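Local structure of metallo-beta-lactamase (Pseudomonas stutzeri, 4ZEJ) at residues 4-9 / 56-61; 10-15 / 192-197; 35-40 / 145-150. The protein probably hydrolyses beta-lactam antibiotics to substituted beta-amino acids, as a zinc-dependent class B beta-lactamase. One frame throughout, in Å; residues are numbered along the deposited sequence.

Contact 1: 4-9 / 56-61; sequences PELRIE and ETLVHW
The N-terminal edge strand, with the loop leading into it, runs past helix 52-64 at its closest where the CA atoms of L6 and T57 lie 7.3 Å apart, and the space between the backbones is spanned by side chains and one water. This is a helix packed on the outer face of a sheet, one of the helical layers of the alpha-beta/beta-alpha sandwich of metallo-beta-lactamases. I8 and W61 make the tightest apolar contact. CD1 of I8 sits over one face of the W61 indole, 3.8 Å from the centroid of the five-membered ring and 25° off its normal, a CH-pi contact. The same I8 methyl, CD1, meets CD1 of L58 at 3.8 Å, the two side chains crossing at about a right angle, while CG2 of I8 lies 4.1 Å from CZ2 of W61, at the benzene end of the indole. The indole also meets F16 of strand 15-24 edge-to-face. One turn earlier on the helix, CD2 of L6 packs on CB of L58 at 4.1 Å and beside CG2 of T57; CG of L6 stands anti to the backbone N (chi1 -179°), which sends CD2 to the helix. OG1 of T57 hydrogen-bonds to the carbonyl O of R53. A water lies between E5 and T57: it donates to OE2 of E5 at 2.9 Å and lies 2.9 Å from OG1 of T57.

Contact 2: 10-15 / 192-197; sequences KVKENI and AQIVIP
The carbonyl O of I15 is gripped by two backbone N-H groups, V11 N at 2.8 Å and, weakly, K12 N, and the side chains of both donors touch strand 194-197. A type II turn from K12 to I15 closes the hairpin, and this local backbone is what lets neighbouring V11 and K12 face the same way. In K12, CG sits between the backbone N and the carbonyl carbon (chi1 64°) and chi2 is extended, which places CD of K12 against CD1 of I194 at 4.0 Å; the two chains run antiparallel alongside one another. The bend at chi3 then redirects CE and NZ, and NZ hydrogen-bonds to the carbonyl O of S150. CD1 of I194 also touches CG1 of V11 at 4.1 Å. The other branch of V11, CG2, looks toward CD1 of I196 at a looser 4.4 Å; I202 comes in beside both V11 and I196. Strands 10-12 and 194-197 are not paired: their axes pass 10.4 Å apart, with 149° between their N-to-C directions, and side chains fill the gap. The result is a classic beta bulge in one sheet's edge strand, set against the edge strand of the second at the rim of the interface between the two sheets of the alpha-beta/beta-alpha sandwich.

Contact 3: 35-40 / 145-150; sequences LVVIDK and VWLPKS
CD1 of L147 is met by two side chains of strand 30-39: CG2 of V37 at 3.8 Å and CD1 of L35 at 3.9 Å. L35 and L147 meet end to end through their CD1 methyls, whereas V37 lies slantwise across the leucine and also touches its CD2. At the end of the strand the contact turns polar. K149 NZ donates to OD1 of D39 at 2.8 Å, a salt bridge in which the ammonium comes in on the syn side, 18° out of the carboxylate plane; OD2 of D39 stays farther from K149 NZ, at 3.5 Å. The lysine gets there by a bend at chi3 (77°), which brings its chain across the aspartate at about a right angle. K40 NZ stands 4.6 Å from K149 NZ, and the carboxylate of D39 probably tempers that closeness of like charges. Strands 30-39 and 144-147 belong to the two sheets that face each other in the alpha-beta/beta-alpha sandwich, L35, V37 and L147 forming part of the interface. Beyond this first layer, I15 of strand 15-24 packs against both V37 and L147, and I129 of strand 129-132 lies on L147. L128 covers D39 and K149, and backbone bonds of L35 to V46 and V37 to F44 hold strand 30-39 in its sheet.

In the fold
From the N terminus, strand 7-12 serves two contacts in succession: its first half closes contact 1 with helix 52-64 after 46 intervening residues, and its second half closes contact 2 with strand 194-197 late in the chain. These two loops cross, as do those of contacts 1 and 3. Contact 3 lies wholly within the span of contact 2 and joins strand 30-39 to strand 144-147. Contact 1 thus fixes a helix to the outside of the seven-stranded sheet, while contacts 2 and 3, their centres about 8 Å apart, bring that sheet against the five-stranded one. N14 O and I38 N, probably hydrogen-bonded, join contacts 2 and 3, and L58 CD1 touches V36 CG2 between contacts 1 and 3.

Contact 1: 4-9 / 56-61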
loop_
_atom_site.group_PDB
_atom_site.type_symbol
_atom_site.label_atom_id
_atom_site.label_comp_id
_atom_site.label_asym_id
_atom_site.label_seq_id
_atom_site.Cartn_x
_atom_site.Cartn_y
_atom_site.Cartn_z
ATOM N N PRO A 4 -8.401 -5.715 -17.038
ATOM C CA PRO A 4 -9.151 -4.456 -16.994
ATOM C C PRO A 4 -8.233 -3.244 -16.888
ATOM O O PRO A 4 -7.073 -3.377 -16.486
ATOM C CB PRO A 4 -9.998 -4.584 -15.718
ATOM C CG PRO A 4 -10.058 -6.057 -15.438
ATOM C CD PRO A 4 -8.742 -6.597 -15.906
ATOM N N GLU A 5 -8.769 -2.075 -17.234
ATOM C CA GLU A 5 -8.073 -0.808 -17.041
ATOM C C GLU A 5 -8.102 -0.432 -15.556
ATOM O O GLU A 5 -8.896 -0.968 -14.788
ATOM C CB GLU A 5 -8.742 0.318 -17.846
ATOM C CG GLU A 5 -8.868 0.093 -19.358
ATOM C CD GLU A 5 -7.553 0.134 -20.119
ATOM O OE1 GLU A 5 -7.530 -0.347 -21.274
ATOM O OE2 GLU A 5 -6.536 0.648 -19.596
ATOM N N LEU A 6 -7.244 0.503 -15.162
ATOM C CA LEU A 6 -7.302 1.098 -13.827
ATOM C C LEU A 6 -8.646 1.773 -13.624
ATOM O O LEU A 6 -9.196 2.351 -14.565
ATOM C CB LEU A 6 -6.210 2.180 -13.681
ATOM C CG LEU A 6 -6.128 2.900 -12.317
ATOM C CD1 LEU A 6 -4.909 2.530 -11.505
ATOM C CD2 LEU A 6 -6.156 4.398 -12.517
ATOM N N ARG A 7 -9.155 1.739 -12.402
ATOM C CA ARG A 7 -10.260 2.624 -12.028
ATOM C C ARG A 7 -9.967 3.349 -10.727
ATOM O O ARG A 7 -9.108 2.932 -9.946
ATOM C CB ARG A 7 -11.589 1.877 -11.989
ATOM C CG ARG A 7 -11.623 0.779 -10.968
ATOM C CD ARG A 7 -12.986 0.114 -10.987
ATOM N NE ARG A 7 -13.157 -0.752 -9.843
ATOM C CZ ARG A 7 -12.738 -2.015 -9.751
ATOM N NH1 ARG A 7 -12.060 -2.604 -10.737
ATOM N NH2 ARG A 7 -13.002 -2.692 -8.639
ATOM N N ILE A 8 -10.635 4.486 -10.551
ATOM C CA ILE A 8 -10.430 5.355 -9.399
ATOM C C ILE A 8 -11.790 5.666 -8.818
ATOM O O ILE A 8 -12.671 6.131 -9.537
ATOM C CB ILE A 8 -9.688 6.656 -9.780
ATOM C CG1 ILE A 8 -8.346 6.340 -10.456
ATOM C CG2 ILE A 8 -9.410 7.490 -8.534
ATOM C CD1 ILE A 8 -7.767 7.497 -11.243
ATOM N N GLU A 9 -11.966 5.400 -7.526
ATOM C CA GLU A 9 -13.266 5.553 -6.878
ATOM C C GLU A 9 -13.096 6.261 -5.533
ATOM O O GLU A 9 -12.111 6.038 -4.830
ATOM C CB GLU A 9 -13.932 4.158 -6.770
ATOM C CG GLU A 9 -14.427 3.652 -8.141
ATOM C CD GLU A 9 -14.705 2.160 -8.229
ATOM O OE1 GLU A 9 -13.788 1.376 -7.979
ATOM O OE2 GLU A 9 -15.839 1.766 -8.612
ATOM N N GLU A 56 0.555 5.598 -15.588
ATOM C CA GLU A 56 0.321 6.764 -16.451
ATOM C C GLU A 56 -1.123 7.283 -16.378
ATOM O O GLU A 56 -1.347 8.492 -16.261
ATOM C CB GLU A 56 0.720 6.462 -17.896
ATOM C CG GLU A 56 0.570 7.673 -18.809
ATOM C CD GLU A 56 1.316 7.581 -20.136
ATOM O OE1 GLU A 56 2.249 6.767 -20.299
ATOM O OE2 GLU A 56 0.981 8.380 -21.028
ATOM N N THR A 57 -2.093 6.377 -16.435
ATOM C CA THR A 57 -3.505 6.751 -16.319
ATOM C C THR A 57 -3.811 7.492 -15.017
ATOM O O THR A 57 -4.457 8.540 -15.039
ATOM C CB THR A 57 -4.411 5.526 -16.443
ATOM O OG1 THR A 57 -4.152 4.905 -17.706
ATOM C CG2 THR A 57 -5.886 5.921 -16.372
ATOM N N LEU A 58 -3.321 6.946 -13.906
ATOM C CA LEU A 58 -3.492 7.535 -12.597
ATOM C C LEU A 58 -2.888 8.939 -12.513
ATOM O O LEU A 58 -3.542 9.872 -12.022
ATOM C CB LEU A 58 -2.843 6.643 -11.535
ATOM C CG LEU A 58 -2.928 7.140 -10.089
ATOM C CD1 LEU A 58 -4.384 7.163 -9.652
ATOM C CD2 LEU A 58 -2.072 6.293 -9.153
ATOM N N VAL A 59 -1.652 9.082 -12.981
ATOM C CA VAL A 59 -0.961 10.386 -12.951
ATOM C C VAL A 59 -1.692 11.414 -13.839
ATOM O O VAL A 59 -1.861 12.583 -13.453
ATOM C CB VAL A 59 0.534 10.231 -13.324
ATOM C CG1 VAL A 59 1.220 11.577 -13.493
ATOM C CG2 VAL A 59 1.269 9.423 -12.253
ATOM N N HIS A 60 -2.150 10.979 -15.007
ATOM C CA HIS A 60 -2.940 11.840 -15.887
ATOM C C HIS A 60 -4.223 12.316 -15.225
ATOM O O HIS A 60 -4.602 13.468 -15.390
ATOM C CB HIS A 60 -3.265 11.128 -17.206
ATOM C CG HIS A 60 -2.113 11.054 -18.146
ATOM N ND1 HIS A 60 -2.268 10.923 -19.509
ATOM C CD2 HIS A 60 -0.779 11.155 -17.928
ATOM C CE1 HIS A 60 -1.080 10.924 -20.085
ATOM N NE2 HIS A 60 -0.162 11.054 -19.145
ATOM N N TRP A 61 -4.888 11.430 -14.482
ATOM C CA TRP A 61 -6.110 11.790 -13.770
ATOM C C TRP A 61 -5.839 12.860 -12.705
ATOM O O TRP A 61 -6.601 13.831 -12.592
ATOM C CB TRP A 61 -6.769 10.546 -13.153
ATOM C CG TRP A 61 -8.027 10.821 -12.341
ATOM C CD1 TRP A 61 -9.310 10.860 -12.802
ATOM C CD2 TRP A 61 -8.101 11.065 -10.931
ATOM N NE1 TRP A 61 -10.178 11.125 -11.771
ATOM C CE2 TRP A 61 -9.463 11.255 -10.609
ATOM C CE3 TRP A 61 -7.146 11.166 -9.910
ATOM C CZ2 TRP A 61 -9.895 11.536 -9.306
ATOM C CZ3 TRP A 61 -7.576 11.446 -8.611
ATOM C CH2 TRP A 61 -8.943 11.621 -8.321
HETATM O O HOH W 1 -5.453 2.295 -17.494
#

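Contact 2: 10-15 / 192-197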
loop_
_atom_site.group_PDB
_atom_site.type_symbol
_atom_site.label_atom_id
_atom_site.label_comp_id
_atom_site.label_asym_id
_atom_site.label_seq_id
_atom_site.Cartn_x
_atom_site.Cartn_y
_atom_site.Cartn_z
ATOM N N LYS A 10 -14.035 7.138 -5.181
ATOM C CA LYS A 10 -13.936 7.890 -3.926
ATOM C C LYS A 10 -14.250 6.995 -2.725
ATOM O O LYS A 10 -15.234 6.267 -2.752
ATOM C CB LYS A 10 -14.901 9.079 -3.941
ATOM C CG LYS A 10 -14.723 10.056 -2.786
ATOM C CD LYS A 10 -15.623 11.262 -2.987
ATOM C CE LYS A 10 -15.650 12.183 -1.785
ATOM N NZ LYS A 10 -16.638 13.283 -1.992
ATOM N N VAL A 11 -13.430 7.068 -1.678
ATOM C CA VAL A 11 -13.696 6.393 -0.395
ATOM C C VAL A 11 -14.443 7.351 0.536
ATOM O O VAL A 11 -15.489 7.024 1.097
ATOM C CB VAL A 11 -12.383 5.931 0.285
ATOM C CG1 VAL A 11 -12.663 5.266 1.628
ATOM C CG2 VAL A 11 -11.618 4.990 -0.639
ATOM N N LYS A 12 -13.866 8.531 0.711
ATOM C CA LYS A 12 -14.491 9.624 1.447
ATOM C C LYS A 12 -13.853 10.924 0.974
ATOM O O LYS A 12 -12.993 10.894 0.080
ATOM C CB LYS A 12 -14.336 9.426 2.962
ATOM C CG LYS A 12 -12.902 9.461 3.495
ATOM C CD LYS A 12 -12.833 9.117 4.988
ATOM C CE LYS A 12 -13.486 10.151 5.879
ATOM N NZ LYS A 12 -13.287 9.860 7.332
ATOM N N GLU A 13 -14.263 12.053 1.560
ATOM C CA GLU A 13 -13.687 13.353 1.204
ATOM C C GLU A 13 -12.158 13.251 1.156
ATOM O O GLU A 13 -11.526 12.774 2.105
ATOM C CB GLU A 13 -14.098 14.445 2.197
ATOM C CG GLU A 13 -13.594 15.851 1.831
ATOM C CD GLU A 13 -13.899 16.901 2.881
ATOM O OE1 GLU A 13 -14.335 16.536 3.992
ATOM O OE2 GLU A 13 -13.705 18.110 2.603
ATOM N N ASN A 14 -11.590 13.671 0.031
ATOM C CA ASN A 14 -10.141 13.760 -0.161
ATOM C C ASN A 14 -9.395 12.428 -0.307
ATOM O O ASN A 14 -8.174 12.436 -0.412
ATOM C CB ASN A 14 -9.484 14.637 0.934
ATOM C CG ASN A 14 -9.847 16.102 0.803
ATOM O OD1 ASN A 14 -9.947 16.619 -0.302
ATOM N ND2 ASN A 14 -10.021 16.785 1.930
ATOM N N ILE A 15 -10.107 11.302 -0.353
ATOM C CA ILE A 15 -9.462 9.981 -0.393
ATOM C C ILE A 15 -10.049 9.141 -1.515
ATOM O O ILE A 15 -11.259 8.885 -1.549
ATOM C CB ILE A 15 -9.602 9.218 0.950
ATOM C CG1 ILE A 15 -9.056 10.056 2.121
ATOM C CG2 ILE A 15 -8.917 7.847 0.866
ATOM C CD1 ILE A 15 -7.564 10.325 2.120
ATOM N N ALA A 192 -8.860 4.156 14.158
ATOM C CA ALA A 192 -9.116 3.867 12.746
ATOM C C ALA A 192 -10.585 3.562 12.512
ATOM O O ALA A 192 -11.145 2.693 13.178
ATOM C CB ALA A 192 -8.254 2.702 12.264
ATOM N N GLN A 193 -11.198 4.313 11.599
ATOM C CA GLN A 193 -12.591 4.098 11.194
ATOM C C GLN A 193 -12.684 3.240 9.932
ATOM O O GLN A 193 -13.671 2.542 9.731
ATOM C CB GLN A 193 -13.298 5.438 10.979
ATOM C CG GLN A 193 -13.505 6.223 12.274
ATOM C CD GLN A 193 -14.042 7.627 12.067
ATOM O OE1 GLN A 193 -14.517 7.974 10.988
ATOM N NE2 GLN A 193 -14.003 8.437 13.120
ATOM N N ILE A 194 -11.666 3.329 9.079
ATOM C CA ILE A 194 -11.618 2.597 7.826
ATOM C C ILE A 194 -10.236 1.970 7.741
ATOM O O ILE A 194 -9.226 2.632 8.011
ATOM C CB ILE A 194 -11.871 3.519 6.609
ATOM C CG1 ILE A 194 -13.286 4.118 6.671
ATOM C CG2 ILE A 194 -11.619 2.774 5.290
ATOM C CD1 ILE A 194 -13.565 5.221 5.659
ATOM N N VAL A 195 -10.204 0.693 7.369
ATOM C CA VAL A 195 -8.980 -0.004 7.064
ATOM C C VAL A 195 -9.046 -0.517 5.634
ATOM O O VAL A 195 -10.039 -1.138 5.223
ATOM C CB VAL A 195 -8.733 -1.180 8.032
ATOM C CG1 VAL A 195 -7.484 -1.946 7.621
ATOM C CG2 VAL A 195 -8.620 -0.659 9.466
ATOM N N ILE A 196 -7.980 -0.251 4.890
ATOM C CA ILE A 196 -7.887 -0.617 3.483
ATOM C C ILE A 196 -6.822 -1.719 3.300
ATOM O O ILE A 196 -5.640 -1.511 3.605
ATOM C CB ILE A 196 -7.624 0.644 2.619
ATOM C CG1 ILE A 196 -8.782 1.639 2.889
ATOM C CG2 ILE A 196 -7.484 0.273 1.131
ATOM C CD1 ILE A 196 -8.816 2.898 2.099
ATOM N N PRO A 197 -7.242 -2.907 2.808
ATOM C CA PRO A 197 -6.278 -3.974 2.513
ATOM C C PRO A 197 -5.609 -3.754 1.152
ATOM O O PRO A 197 -6.122 -3.019 0.314
ATOM C CB PRO A 197 -7.162 -5.228 2.475
ATOM C CG PRO A 197 -8.449 -4.732 1.918
ATOM C CD PRO A 197 -8.614 -3.325 2.456
#

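Contact 3: 35-40 / 145-150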
loop_
_atom_site.group_PDB
_atom_site.type_symbol
_atom_site.label_atom_id
_atom_site.label_comp_id
_atom_site.label_asym_id
_atom_site.label_seq_id
_atom_site.Cartn_x
_atom_site.Cartn_y
_atom_site.Cartn_z
ATOM N N LEU A 35 -4.005 4.152 -2.960
ATOM C CA LEU A 35 -4.769 5.381 -2.712
ATOM C C LEU A 35 -4.188 6.572 -3.429
ATOM O O LEU A 35 -2.984 6.603 -3.743
ATOM C CB LEU A 35 -4.809 5.737 -1.222
ATOM C CG LEU A 35 -5.385 4.790 -0.198
ATOM C CD1 LEU A 35 -5.238 5.378 1.202
ATOM C CD2 LEU A 35 -6.839 4.507 -0.549
ATOM N N VAL A 36 -5.052 7.550 -3.685
ATOM C CA VAL A 36 -4.613 8.937 -3.886
ATOM C C VAL A 36 -5.170 9.734 -2.716
ATOM O O VAL A 36 -6.388 9.707 -2.469
ATOM C CB VAL A 36 -5.120 9.546 -5.210
ATOM C CG1 VAL A 36 -4.593 10.970 -5.381
ATOM C CG2 VAL A 36 -4.716 8.696 -6.408
ATOM N N VAL A 37 -4.281 10.429 -2.000
ATOM C CA VAL A 37 -4.631 11.258 -0.852
ATOM C C VAL A 37 -4.543 12.710 -1.312
ATOM O O VAL A 37 -3.515 13.120 -1.855
ATOM C CB VAL A 37 -3.677 11.002 0.337
ATOM C CG1 VAL A 37 -3.990 11.930 1.512
ATOM C CG2 VAL A 37 -3.752 9.537 0.778
ATOM N N ILE A 38 -5.622 13.467 -1.098
ATOM C CA ILE A 38 -5.693 14.877 -1.467
ATOM C C ILE A 38 -5.702 15.739 -0.198
ATOM O O ILE A 38 -6.334 15.398 0.802
ATOM C CB ILE A 38 -6.966 15.187 -2.296
ATOM C CG1 ILE A 38 -7.107 14.243 -3.502
ATOM C CG2 ILE A 38 -6.981 16.635 -2.762
ATOM C CD1 ILE A 38 -6.002 14.315 -4.524
ATOM N N ASP A 39 -5.004 16.869 -0.250
ATOM C CA ASP A 39 -5.050 17.855 0.826
ATOM C C ASP A 39 -4.640 19.205 0.257
ATOM O O ASP A 39 -3.548 19.329 -0.294
ATOM C CB ASP A 39 -4.105 17.452 1.966
ATOM C CG ASP A 39 -4.363 18.219 3.238
ATOM O OD1 ASP A 39 -5.440 18.010 3.845
ATOM O OD2 ASP A 39 -3.495 19.023 3.655
ATOM N N LYS A 40 -5.525 20.196 0.357
ATOM C CA LYS A 40 -5.212 21.578 -0.022
ATOM C C LYS A 40 -4.558 21.676 -1.413
ATOM O O LYS A 40 -3.483 22.263 -1.563
ATOM C CB LYS A 40 -4.291 22.205 1.033
ATOM C CG LYS A 40 -4.814 22.143 2.458
ATOM C CD LYS A 40 -3.865 22.854 3.413
ATOM C CE LYS A 40 -4.169 22.532 4.870
ATOM N NZ LYS A 40 -5.377 23.246 5.368
ATOM N N VAL A 145 0.193 2.784 6.504
ATOM C CA VAL A 145 0.086 4.228 6.290
ATOM C C VAL A 145 -1.177 4.700 6.993
ATOM O O VAL A 145 -2.279 4.222 6.698
ATOM C CB VAL A 145 0.077 4.599 4.780
ATOM C CG1 VAL A 145 -0.200 6.087 4.552
ATOM C CG2 VAL A 145 1.391 4.213 4.151
ATOM N N TRP A 146 -0.987 5.613 7.944
ATOM C CA TRP A 146 -2.062 6.197 8.733
ATOM C C TRP A 146 -2.300 7.604 8.240
ATOM O O TRP A 146 -1.336 8.373 8.008
ATOM C CB TRP A 146 -1.685 6.185 10.223
ATOM C CG TRP A 146 -2.616 6.918 11.162
ATOM C CD1 TRP A 146 -2.303 8.002 11.914
ATOM C CD2 TRP A 146 -3.988 6.606 11.461
ATOM N NE1 TRP A 146 -3.390 8.401 12.665
ATOM C CE2 TRP A 146 -4.437 7.558 12.406
ATOM C CE3 TRP A 146 -4.878 5.616 11.024
ATOM C CZ2 TRP A 146 -5.741 7.550 12.921
ATOM C CZ3 TRP A 146 -6.179 5.609 11.531
ATOM C CH2 TRP A 146 -6.592 6.563 12.483
ATOM N N LEU A 147 -3.581 7.924 8.070
ATOM C CA LEU A 147 -4.023 9.226 7.604
ATOM C C LEU A 147 -4.809 9.852 8.760
ATOM O O LEU A 147 -6.024 9.666 8.860
ATOM C CB LEU A 147 -4.871 9.067 6.340
ATOM C CG LEU A 147 -4.170 8.280 5.218
ATOM C CD1 LEU A 147 -5.091 8.118 4.025
ATOM C CD2 LEU A 147 -2.867 8.933 4.781
ATOM N N PRO A 148 -4.108 10.581 9.656
ATOM C CA PRO A 148 -4.770 11.082 10.872
ATOM C C PRO A 148 -5.981 11.983 10.631
ATOM O O PRO A 148 -6.917 11.952 11.426
ATOM C CB PRO A 148 -3.656 11.849 11.613
ATOM C CG PRO A 148 -2.531 11.982 10.655
ATOM C CD PRO A 148 -2.660 10.865 9.666
ATOM N N LYS A 149 -5.961 12.753 9.543
ATOM C CA LYS A 149 -7.070 13.646 9.199
ATOM C C LYS A 149 -8.323 12.880 8.773
ATOM O O LYS A 149 -9.441 13.327 9.044
ATOM C CB LYS A 149 -6.656 14.624 8.090
ATOM C CG LYS A 149 -5.520 15.552 8.493
ATOM C CD LYS A 149 -5.107 16.491 7.367
ATOM C CE LYS A 149 -6.059 17.650 7.182
ATOM N NZ LYS A 149 -5.361 18.804 6.552
ATOM N N SER A 150 -8.129 11.738 8.115
ATOM C CA SER A 150 -9.222 10.919 7.589
ATOM C C SER A 150 -9.599 9.726 8.475
ATOM O O SER A 150 -10.641 9.109 8.251
ATOM C CB SER A 150 -8.838 10.395 6.205
ATOM O OG SER A 150 -8.496 11.477 5.360
#